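Local coordinates for protein 303aa long hypothetical esterase (PDB 3AIN) that hydrolyses carboxylic esters as a thermostable HSL-like carboxylesterase, an archaeal enzyme of the alpha/beta hydrolase fold, at residues E44-R47 against S48-Q52; I181-K185 against E186-L190; Y210-G213 against E214-L218; Y272-K275 against L276-S279. The protein carries 1 engineered substitution. All blocks are in the same frame, centred on the assembly; numbering follows the deposited sequence.

Contact 1: residues E44-R47 against S48-Q52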
loop_
_atom_site.group_PDB
_atom_site.type_symbol
_atom_site.label_atom_id
_atom_site.label_comp_id
_atom_site.label_asym_id
_atom_site.label_seq_id
_atom_site.Cartn_x
_atom_site.Cartn_y
_atom_site.Cartn_z
ATOM N N GLU A 44 21.728 5.769 -27.316
ATOM C CA GLU A 44 20.981 6.962 -27.739
ATOM C C GLU A 44 19.595 6.605 -28.255
ATOM O O GLU A 44 18.649 7.357 -28.047
ATOM C CB GLU A 44 21.743 7.751 -28.822
ATOM C CG GLU A 44 22.988 8.457 -28.330
ATOM C CD GLU A 44 22.756 9.341 -27.105
ATOM O OE1 GLU A 44 21.660 9.918 -26.955
ATOM O OE2 GLU A 44 23.672 9.430 -26.267
ATOM N N GLU A 45 19.508 5.559 -29.072
ATOM C CA GLU A 45 18.209 5.126 -29.592
ATOM C C GLU A 45 17.244 4.722 -28.474
ATOM O O GLU A 45 16.063 5.096 -28.478
ATOM C CB GLU A 45 18.370 4.017 -30.636
ATOM C CG GLU A 45 18.717 4.577 -32.031
ATOM C CD GLU A 45 18.953 3.511 -33.081
ATOM O OE1 GLU A 45 19.595 2.485 -32.769
ATOM O OE2 GLU A 45 18.528 3.728 -34.244
ATOM N N ILE A 46 17.765 4.034 -27.464
ATOM C CA ILE A 46 16.932 3.635 -26.344
ATOM C C ILE A 46 16.529 4.834 -25.482
ATOM O O ILE A 46 15.380 4.914 -25.043
ATOM C CB ILE A 46 17.604 2.540 -25.484
ATOM C CG1 ILE A 46 17.821 1.280 -26.338
ATOM C CG2 ILE A 46 16.722 2.210 -24.282
ATOM C CD1 ILE A 46 18.736 0.260 -25.687
ATOM N N ARG A 47 17.448 5.779 -25.278
ATOM C CA ARG A 47 17.104 6.995 -24.527
ATOM C C ARG A 47 15.997 7.765 -25.221
ATOM O O ARG A 47 15.051 8.229 -24.586
ATOM C CB ARG A 47 18.313 7.919 -24.341
ATOM C CG ARG A 47 19.351 7.378 -23.340
ATOM C CD ARG A 47 20.587 8.261 -23.330
ATOM N NE ARG A 47 21.518 7.882 -22.253
ATOM C CZ ARG A 47 22.838 8.011 -22.329
ATOM N NH1 ARG A 47 23.395 8.671 -23.351
ATOM N NH2 ARG A 47 23.606 7.538 -21.350
ATOM N N SER A 48 16.072 7.802 -26.545
ATOM C CA SER A 48 15.005 8.428 -27.336
ATOM C C SER A 48 13.685 7.666 -27.232
ATOM O O SER A 48 12.633 8.274 -27.002
ATOM C CB SER A 48 15.420 8.533 -28.821
ATOM O OG SER A 48 14.341 9.099 -29.541
ATOM N N LEU A 49 13.744 6.340 -27.349
ATOM C CA LEU A 49 12.561 5.487 -27.181
ATOM C C LEU A 49 11.832 5.708 -25.854
ATOM O O LEU A 49 10.599 5.753 -25.824
ATOM C CB LEU A 49 12.915 4.009 -27.344
ATOM C CG LEU A 49 13.093 3.481 -28.762
ATOM C CD1 LEU A 49 13.552 2.030 -28.671
ATOM C CD2 LEU A 49 11.768 3.586 -29.544
ATOM N N PHE A 50 12.593 5.874 -24.774
ATOM C CA PHE A 50 11.978 6.195 -23.457
ATOM C C PHE A 50 11.105 7.445 -23.578
ATOM O O PHE A 50 9.978 7.490 -23.054
ATOM C CB PHE A 50 13.043 6.431 -22.374
ATOM C CG PHE A 50 13.358 5.219 -21.524
ATOM C CD1 PHE A 50 13.712 4.002 -22.111
ATOM C CD2 PHE A 50 13.390 5.327 -20.129
ATOM C CE1 PHE A 50 14.151 2.923 -21.322
ATOM C CE2 PHE A 50 13.793 4.243 -19.332
ATOM C CZ PHE A 50 14.155 3.041 -19.933
ATOM N N LYS A 51 11.632 8.484 -24.219
ATOM C CA LYS A 51 10.883 9.750 -24.354
ATOM C C LYS A 51 9.679 9.565 -25.272
ATOM O O LYS A 51 8.577 10.079 -25.002
ATOM C CB LYS A 51 11.790 10.854 -24.912
ATOM C CG LYS A 51 13.031 11.140 -24.052
ATOM C CD LYS A 51 13.802 12.352 -24.562
ATOM C CE LYS A 51 15.148 12.434 -23.824
ATOM N NZ LYS A 51 16.164 13.217 -24.593
ATOM N N GLN A 52 9.873 8.805 -26.351
ATOM C CA GLN A 52 8.776 8.554 -27.280
ATOM C C GLN A 52 7.649 7.795 -26.590
ATOM O O GLN A 52 6.471 8.097 -26.803
ATOM C CB GLN A 52 9.265 7.754 -28.491
ATOM C CG GLN A 52 10.299 8.494 -29.317
ATOM C CD GLN A 52 10.816 7.644 -30.452
ATOM O OE1 GLN A 52 10.036 6.932 -31.082
ATOM N NE2 GLN A 52 12.147 7.550 -30.580
#

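Contact 2: residues I181-K185 against E186-L190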
loop_
_atom_site.group_PDB
_atom_site.type_symbol
_atom_site.label_atom_id
_atom_site.label_comp_id
_atom_site.label_asym_id
_atom_site.label_seq_id
_atom_site.Cartn_x
_atom_site.Cartn_y
_atom_site.Cartn_z
ATOM N N ILE A 181 21.558 8.802 3.064
ATOM C CA ILE A 181 22.741 8.468 3.876
ATOM C C ILE A 181 23.692 9.660 3.915
ATOM O O ILE A 181 24.215 10.008 4.977
ATOM C CB ILE A 181 23.464 7.207 3.364
ATOM C CG1 ILE A 181 22.569 5.977 3.622
ATOM C CG2 ILE A 181 24.841 7.011 4.086
ATOM C CD1 ILE A 181 22.851 4.834 2.697
ATOM N N LEU A 182 23.951 10.250 2.751
ATOM C CA LEU A 182 24.897 11.379 2.683
ATOM C C LEU A 182 24.391 12.608 3.438
ATOM O O LEU A 182 25.192 13.390 3.952
ATOM C CB LEU A 182 25.190 11.746 1.227
ATOM C CG LEU A 182 25.986 10.711 0.430
ATOM C CD1 LEU A 182 25.983 11.031 -1.066
ATOM C CD2 LEU A 182 27.408 10.503 0.955
ATOM N N SER A 183 23.068 12.772 3.482
ATOM C CA SER A 183 22.417 13.890 4.181
ATOM C C SER A 183 22.596 13.788 5.691
ATOM O O SER A 183 22.855 14.783 6.374
ATOM C CB SER A 183 20.918 13.938 3.828
ATOM O OG SER A 183 20.724 14.202 2.442
ATOM N N LYS A 184 22.529 12.569 6.210
ATOM C CA LYS A 184 22.745 12.347 7.634
ATOM C C LYS A 184 24.138 12.836 8.034
ATOM O O LYS A 184 24.298 13.587 9.006
ATOM C CB LYS A 184 22.558 10.860 7.966
ATOM C CG LYS A 184 23.470 10.340 9.051
ATOM C CD LYS A 184 22.972 9.000 9.570
ATOM C CE LYS A 184 23.699 7.848 8.905
ATOM N NZ LYS A 184 23.741 6.631 9.800
ATOM N N LYS A 185 25.096 12.602 7.147
ATOM C CA LYS A 185 26.490 12.906 7.416
ATOM C C LYS A 185 26.731 14.408 7.464
ATOM O O LYS A 185 27.623 14.865 8.169
ATOM C CB LYS A 185 27.389 12.266 6.358
ATOM C CG LYS A 185 27.133 10.780 6.141
ATOM C CD LYS A 185 27.986 10.236 4.997
ATOM C CE LYS A 185 29.139 9.390 5.508
ATOM N NZ LYS A 185 28.771 7.947 5.591
ATOM N N GLU A 186 25.843 15.170 6.825
ATOM C CA GLU A 186 25.945 16.626 6.784
ATOM C C GLU A 186 24.898 17.336 7.634
ATOM O O GLU A 186 24.555 18.479 7.342
ATOM C CB GLU A 186 25.814 17.133 5.347
ATOM C CG GLU A 186 26.714 16.418 4.371
ATOM C CD GLU A 186 27.591 17.369 3.599
ATOM O OE1 GLU A 186 27.203 18.547 3.455
ATOM O OE2 GLU A 186 28.622 16.912 3.064
ATOM N N ASN A 187 24.282 16.604 8.564
ATOM C CA ASN A 187 23.185 17.114 9.394
ATOM C C ASN A 187 22.017 17.750 8.633
ATOM O O ASN A 187 21.413 18.715 9.094
ATOM C CB ASN A 187 23.701 18.062 10.492
ATOM C CG ASN A 187 22.866 17.987 11.769
ATOM O OD1 ASN A 187 22.979 18.837 12.655
ATOM N ND2 ASN A 187 21.974 17.003 11.832
ATOM N N ILE A 188 21.686 17.192 7.472
ATOM C CA ILE A 188 20.526 17.648 6.723
ATOM C C ILE A 188 19.384 16.730 7.090
ATOM O O ILE A 188 19.554 15.511 7.054
ATOM C CB ILE A 188 20.771 17.530 5.211
ATOM C CG1 ILE A 188 21.806 18.563 4.765
ATOM C CG2 ILE A 188 19.454 17.639 4.431
ATOM C CD1 ILE A 188 22.343 18.290 3.368
ATOM N N LYS A 189 18.322 17.305 7.652
ATOM C CA LYS A 189 17.275 16.531 8.300
ATOM C C LYS A 189 16.092 16.398 7.350
ATOM O O LYS A 189 15.246 17.282 7.277
ATOM C CB LYS A 189 16.819 17.214 9.597
ATOM C CG LYS A 189 17.879 17.224 10.689
ATOM C CD LYS A 189 17.823 18.503 11.518
ATOM C CE LYS A 189 19.167 18.780 12.183
ATOM N NZ LYS A 189 19.026 18.999 13.647
ATOM N N LEU A 190 16.022 15.264 6.656
ATOM C CA LEU A 190 14.921 14.989 5.743
ATOM C C LEU A 190 13.729 14.380 6.482
ATOM O O LEU A 190 13.910 13.633 7.444
ATOM C CB LEU A 190 15.404 13.981 4.695
ATOM C CG LEU A 190 16.665 14.391 3.948
ATOM C CD1 LEU A 190 17.083 13.246 3.000
ATOM C CD2 LEU A 190 16.359 15.653 3.160
#

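Contact 3: residues Y210-G213 against E214-L218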
loop_
_atom_site.group_PDB
_atom_site.type_symbol
_atom_site.label_atom_id
_atom_site.label_comp_id
_atom_site.label_asym_id
_atom_site.label_seq_id
_atom_site.Cartn_x
_atom_site.Cartn_y
_atom_site.Cartn_z
ATOM N N TYR A 210 17.539 -15.169 -8.835
ATOM C CA TYR A 210 17.516 -16.383 -9.666
ATOM C C TYR A 210 16.106 -16.742 -10.152
ATOM O O TYR A 210 15.928 -17.145 -11.308
ATOM C CB TYR A 210 18.149 -17.570 -8.916
ATOM C CG TYR A 210 19.640 -17.421 -8.793
ATOM C CD1 TYR A 210 20.485 -17.848 -9.817
ATOM C CD2 TYR A 210 20.203 -16.713 -7.731
ATOM C CE1 TYR A 210 21.871 -17.665 -9.739
ATOM C CE2 TYR A 210 21.553 -16.419 -7.701
ATOM C CZ TYR A 210 22.397 -16.952 -8.674
ATOM O OH TYR A 210 23.739 -16.688 -8.624
ATOM N N ASP A 211 15.103 -16.551 -9.300
ATOM C CA ASP A 211 13.723 -16.903 -9.664
ATOM C C ASP A 211 13.229 -15.967 -10.756
ATOM O O ASP A 211 12.392 -16.359 -11.573
ATOM C CB ASP A 211 12.787 -16.757 -8.457
ATOM C CG ASP A 211 12.882 -17.919 -7.467
ATOM O OD1 ASP A 211 13.543 -18.931 -7.751
ATOM O OD2 ASP A 211 12.266 -17.792 -6.393
ATOM N N ASN A 212 13.641 -14.695 -10.687
ATOM C CA ASN A 212 12.988 -13.638 -11.468
ATOM C C ASN A 212 13.963 -12.977 -12.442
ATOM O O ASN A 212 13.635 -11.981 -13.083
ATOM C CB ASN A 212 12.367 -12.559 -10.543
ATOM C CG ASN A 212 11.352 -13.135 -9.565
ATOM O OD1 ASN A 212 11.255 -12.693 -8.413
ATOM N ND2 ASN A 212 10.471 -13.977 -10.071
ATOM N N GLY A 213 15.149 -13.561 -12.615
ATOM C CA GLY A 213 16.190 -12.908 -13.431
ATOM C C GLY A 213 16.048 -13.055 -14.943
ATOM O O GLY A 213 16.837 -12.468 -15.707
ATOM N N GLU A 214 15.117 -13.904 -15.380
ATOM C CA GLU A 214 14.664 -13.903 -16.798
ATOM C C GLU A 214 13.143 -13.892 -16.907
ATOM O O GLU A 214 12.437 -14.347 -15.999
ATOM C CB GLU A 214 15.223 -15.120 -17.564
ATOM C CG GLU A 214 16.736 -15.276 -17.459
ATOM C CD GLU A 214 17.508 -14.240 -18.264
ATOM O OE1 GLU A 214 16.896 -13.559 -19.123
ATOM O OE2 GLU A 214 18.673 -13.973 -17.912
ATOM N N GLY A 215 12.637 -13.323 -18.005
ATOM C CA GLY A 215 11.211 -13.384 -18.309
ATOM C C GLY A 215 10.348 -12.285 -17.720
ATOM O O GLY A 215 9.125 -12.295 -17.902
ATOM N N PHE A 216 10.937 -11.430 -16.881
ATOM C CA PHE A 216 10.148 -10.397 -16.195
ATOM C C PHE A 216 10.738 -9.006 -16.435
ATOM O O PHE A 216 10.908 -8.225 -15.490
ATOM C CB PHE A 216 10.052 -10.705 -14.690
ATOM C CG PHE A 216 9.397 -12.030 -14.379
ATOM C CD1 PHE A 216 10.115 -13.043 -13.777
ATOM C CD2 PHE A 216 8.032 -12.211 -14.576
ATOM C CE1 PHE A 216 9.492 -14.246 -13.420
ATOM C CE2 PHE A 216 7.411 -13.394 -14.227
ATOM C CZ PHE A 216 8.136 -14.407 -13.631
ATOM N N PHE A 217 10.998 -8.689 -17.725
ATOM C CA PHE A 217 11.389 -7.328 -18.127
ATOM C C PHE A 217 12.803 -6.838 -17.795
ATOM O O PHE A 217 13.606 -6.579 -18.691
ATOM C CB PHE A 217 10.353 -6.310 -17.613
ATOM C CG PHE A 217 10.535 -4.901 -18.164
ATOM C CD1 PHE A 217 10.581 -3.805 -17.306
ATOM C CD2 PHE A 217 10.659 -4.674 -19.529
ATOM C CE1 PHE A 217 10.741 -2.504 -17.806
ATOM C CE2 PHE A 217 10.715 -3.370 -20.036
ATOM C CZ PHE A 217 10.815 -2.295 -19.175
ATOM N N LEU A 218 13.142 -6.855 -16.492
ATOM C CA LEU A 218 14.479 -6.496 -16.072
ATOM C C LEU A 218 15.164 -7.847 -15.902
ATOM O O LEU A 218 14.762 -8.627 -15.037
ATOM C CB LEU A 218 14.467 -5.779 -14.714
ATOM C CG LEU A 218 15.886 -5.498 -14.187
ATOM C CD1 LEU A 218 16.656 -4.505 -15.039
ATOM C CD2 LEU A 218 15.765 -5.007 -12.757
HETATM O O HOH W 1 13.308 -16.260 -14.144
HETATM O O HOH W 2 13.495 -10.988 -15.594
#

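Contact 4: residues Y272-K275 against L276-S279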
loop_
_atom_site.group_PDB
_atom_site.type_symbol
_atom_site.label_atom_id
_atom_site.label_comp_id
_atom_site.label_asym_id
_atom_site.label_seq_id
_atom_site.Cartn_x
_atom_site.Cartn_y
_atom_site.Cartn_z
ATOM N N TYR A 272 16.812 -4.114 2.629
ATOM C CA TYR A 272 17.086 -2.737 3.000
ATOM C C TYR A 272 16.069 -2.259 4.049
ATOM O O TYR A 272 16.434 -1.570 5.002
ATOM C CB TYR A 272 17.076 -1.813 1.776
ATOM C CG TYR A 272 17.805 -0.488 2.033
ATOM C CD1 TYR A 272 19.197 -0.438 2.018
ATOM C CD2 TYR A 272 17.097 0.697 2.233
ATOM C CE1 TYR A 272 19.872 0.747 2.272
ATOM C CE2 TYR A 272 17.774 1.904 2.384
ATOM C CZ TYR A 272 19.153 1.906 2.406
ATOM O OH TYR A 272 19.832 3.083 2.677
ATOM N N ALA A 273 14.791 -2.563 3.831
ATOM C CA ALA A 273 13.763 -2.264 4.840
ATOM C C ALA A 273 14.152 -2.898 6.177
ATOM O O ALA A 273 13.984 -2.284 7.231
ATOM C CB ALA A 273 12.368 -2.779 4.384
ATOM N N ASN A 274 14.526 -4.166 6.135
ATOM C CA ASN A 274 14.848 -4.894 7.365
ATOM C C ASN A 274 16.024 -4.278 8.113
ATOM O O ASN A 274 15.996 -4.195 9.347
ATOM C CB ASN A 274 15.079 -6.375 7.075
ATOM C CG ASN A 274 13.789 -7.089 6.641
ATOM O OD1 ASN A 274 13.819 -8.099 5.922
ATOM N ND2 ASN A 274 12.674 -6.441 6.894
ATOM N N LYS A 275 17.073 -3.922 7.384
ATOM C CA LYS A 275 18.247 -3.309 8.005
ATOM C C LYS A 275 17.951 -1.919 8.557
ATOM O O LYS A 275 18.334 -1.607 9.703
ATOM C CB LYS A 275 19.425 -3.291 7.029
ATOM C CG LYS A 275 20.773 -2.856 7.626
ATOM C CD LYS A 275 21.865 -3.061 6.569
ATOM C CE LYS A 275 23.246 -3.263 7.166
ATOM N NZ LYS A 275 23.978 -1.993 7.208
ATOM N N LEU A 276 17.091 -1.166 7.869
ATOM C CA LEU A 276 16.558 0.064 8.452
ATOM C C LEU A 276 15.824 -0.181 9.763
ATOM O O LEU A 276 16.043 0.538 10.738
ATOM C CB LEU A 276 15.627 0.786 7.472
ATOM C CG LEU A 276 16.302 1.564 6.352
ATOM C CD1 LEU A 276 15.278 1.820 5.196
ATOM C CD2 LEU A 276 16.870 2.904 6.874
ATOM N N LEU A 277 14.933 -1.165 9.782
ATOM C CA LEU A 277 14.160 -1.472 10.982
ATOM C C LEU A 277 15.080 -1.877 12.133
ATOM O O LEU A 277 14.886 -1.437 13.276
ATOM C CB LEU A 277 13.156 -2.598 10.695
ATOM C CG LEU A 277 11.927 -2.198 9.886
ATOM C CD1 LEU A 277 11.167 -3.495 9.545
ATOM C CD2 LEU A 277 11.005 -1.226 10.684
ATOM N N GLN A 278 16.091 -2.674 11.817
ATOM C CA GLN A 278 17.045 -3.166 12.816
ATOM C C GLN A 278 17.852 -1.994 13.356
ATOM O O GLN A 278 18.560 -2.136 14.366
ATOM C CB GLN A 278 18.014 -4.186 12.204
ATOM C CG GLN A 278 17.404 -5.527 11.804
ATOM C CD GLN A 278 18.433 -6.451 11.130
ATOM O OE1 GLN A 278 19.304 -6.006 10.354
ATOM N NE2 GLN A 278 18.299 -7.741 11.380
ATOM N N SER A 279 17.943 -0.942 12.547
ATOM C CA SER A 279 18.724 0.256 12.900
ATOM C C SER A 279 17.850 1.329 13.560
ATOM O O SER A 279 18.258 2.501 13.663
ATOM C CB SER A 279 19.399 0.824 11.640
ATOM O OG SER A 279 20.195 -0.158 10.990
HETATM O O HOH W 3 22.796 -0.222 9.845
#

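Contact 1: residues E44-R47 against S48-Q52
Ile-46 and Phe-50, one turn apart on the same helix, make the apolar contact: the CG2 methyl of Ile-46 reaches Phe-50 CE1 at 4.0 Å, the methyl and the ring approaching at a slant. CG2 stands anti to its own backbone N, and this sends it along the helix toward the ring while CG1 lies beside the backbone N. Ile-46 also packs on Leu-103 and Ala-41. Backbone bonds join the same turns. Ser-48 N gives to Glu-44 O (3.0 Å), Leu-49 N to Glu-45 O (2.9 Å) and Phe-50 N to Ile-46 O (3.0 Å), whereas Lys-51 N to Arg-47 O is weak at 3.4 Å. Polar side chains work along two further lines. Gln-52 NE2 donates to Ser-48 OG (2.9 Å, 158° at the hydrogen), with the hydroxyl oxygen close to the plane of the amide. Arg-47 NH1 forms a salt bridge with Glu-44 OE2 at 3.0 Å, but as a hydrogen bond it is bent and weak. The guanidinium is held more firmly elsewhere: its extended chain carries NE to Val-102 O and NH2 to a salt bridge with Glu-134. Side-chain pairs three and four residues apart, with Ile-46 facing the loop at Leu-103 while the glutamates and Gln-52 are exposed, are consistent with helix 43-54 being an amphipathic surface alpha-helix.

Contact 2: residues I181-K185 against E186-L190
One carbonyl oxygen, Ser-183 O, takes two backbone donors from opposite faces of its plane, Glu-186 N at 3.0 Å and Ile-188 N at 2.9 Å. The second bond is the straighter, 164° at the hydrogen. Beside it Asn-187 N donates to Lys-184 O at 3.0 Å, again from above the carbonyl plane, and Glu-186 N adds only a weak, long interaction with Leu-182 O. The pairing of Ile-188 N with Ser-183 O around Asn-187 N with Lys-184 O, one bond within the other, depends on Asn-187, whose phi is positive (52°): its left-handed backbone reverses the chain and turns the amide of Ile-188 back toward the last turn of the helix. The side chains close up round Ser-183. Its CB lies 3.9 Å from Ile-188 CB, and its OG meets the CD1 methyl of Leu-190 at 3.8 Å. That hydroxyl sits beside the backbone N of its own residue (chi1 -64°), where it bonds to Thr-179 O one turn back, satisfying a buried polar atom next to two aliphatic side chains. On the outer side Glu-186 CG packs against Leu-182 O at 3.4 Å, its chain bending at chi2 on the way to the carboxylate. Helix 139-153 backs the inner side through Leu-148, which touches Ser-183, and Tyr-152, which touches Ile-188. The 6-to-1 bond enclosing a shorter one, with a left-handed C-prime residue, is the Schellman motif, here ending helix 171-185 within the beta-alpha-beta crossover that leads to strand 192-196.

Contact 3: residues Y210-G213 against E214-L218
The Phe-216 ring overlaps Asn-212, in the last turn of helix 207-212: its CD1 corner lies 3.7 Å from Asn-212 CA, and Asn-212 O sits in the ring plane at the edge. The amide of Asn-212 stands nearly upright against the ring, the two planes 81° apart. The loop that follows the helix carries a classic gamma-turn centred on Phe-217, with phi 74° and Leu-218 N bonded to Phe-216 O at 2.8 Å. It lies in the insertion between strands 192-196 and 255-260, a part that probably belongs to the cap, as in HSL-like esterases. Gly-215 has a positive phi (88°), which glycine takes readily. The Phe-216 ring also meets His-262, their planes roughly parallel. No direct hydrogen bond joins 210-213 to 214-218; water does so instead. One molecule donates to Asp-211 O and to Glu-214 O. A second is held by three bonds: it donates to Asn-212 O (2.7 Å) and to Leu-218 O (2.7 Å), and accepts the N-H of Phe-216 at 2.9 Å.

Contact 4: residues Y272-K275 against L276-S279
The flat ring of Tyr-272 meets the CD1 methyl of Leu-276 at a slant, through CD2 (3.7 Å) and CE2 (3.8 Å). With CG anti to the backbone N (chi1 -161°) the ring reaches out across the helix axis, to where CD2 and CE2 meet the Leu-276 methyl; it also packs on Ile-257 of the sheet, Ala-177 of helix 171-185, and Ile-245 and Leu-249 from a loop. The second flat group, the amide of Gln-278, projects outward and leans back over Lys-275, with OE1 3.7 Å from Lys-275 CA, and the CG of Gln-278 presses on Asn-274 O at 3.1 Å. Helical backbone bonds run from Leu-276 N to Tyr-272 O, Leu-277 N to Ala-273 O and Gln-278 N to Asn-274 O. At the next step the pattern changes. Ser-279 N makes only a weak, bent bond to Lys-275 O, and the hydroxyl of the same serine takes over, OG donating to Lys-275 O at 2.7 Å from above the carbonyl plane. In return OG accepts from a water at 2.8 Å, which in turn receives a weak bond from Lys-275 NZ. The lysine ammonium has its main partner in Ile-245 O. Ala-273, Leu-276 and Leu-277 rest on Val-283, joining the helix to the last strand of the beta-alpha-beta unit 255-260, 266-278, 283-288, and Leu-277 also packs on Asn-290 of the second subunit. The chemistry divides by side: aliphatic and aromatic groups bury the helix against the sheet, while at its C-terminal end a serine hydroxyl stands in for a poorly aimed backbone amide.

In the fold
Along the chain the four contacts follow one another in series, contact 1 first on helix 43-54, then 2, 3 and 4. Contacts 1 and 3 lie on one side, their nearest atoms about 6 Å apart, and belong to the helix-and-loop layer that in HSL-like esterases probably makes the cap. Contacts 2 and 4 sit across the chain's centre from contact 1, about 34 and 36 Å away between centres. They touch each other where Ile-181 CD1 packs on Tyr-272 OH at 3.5 Å, joining neighbouring helices 171-185 and 266-278, which flank the central mixed sheet. Two thus probably lie on the cap side, and two on helices that flank the sheet of the hydrolase core.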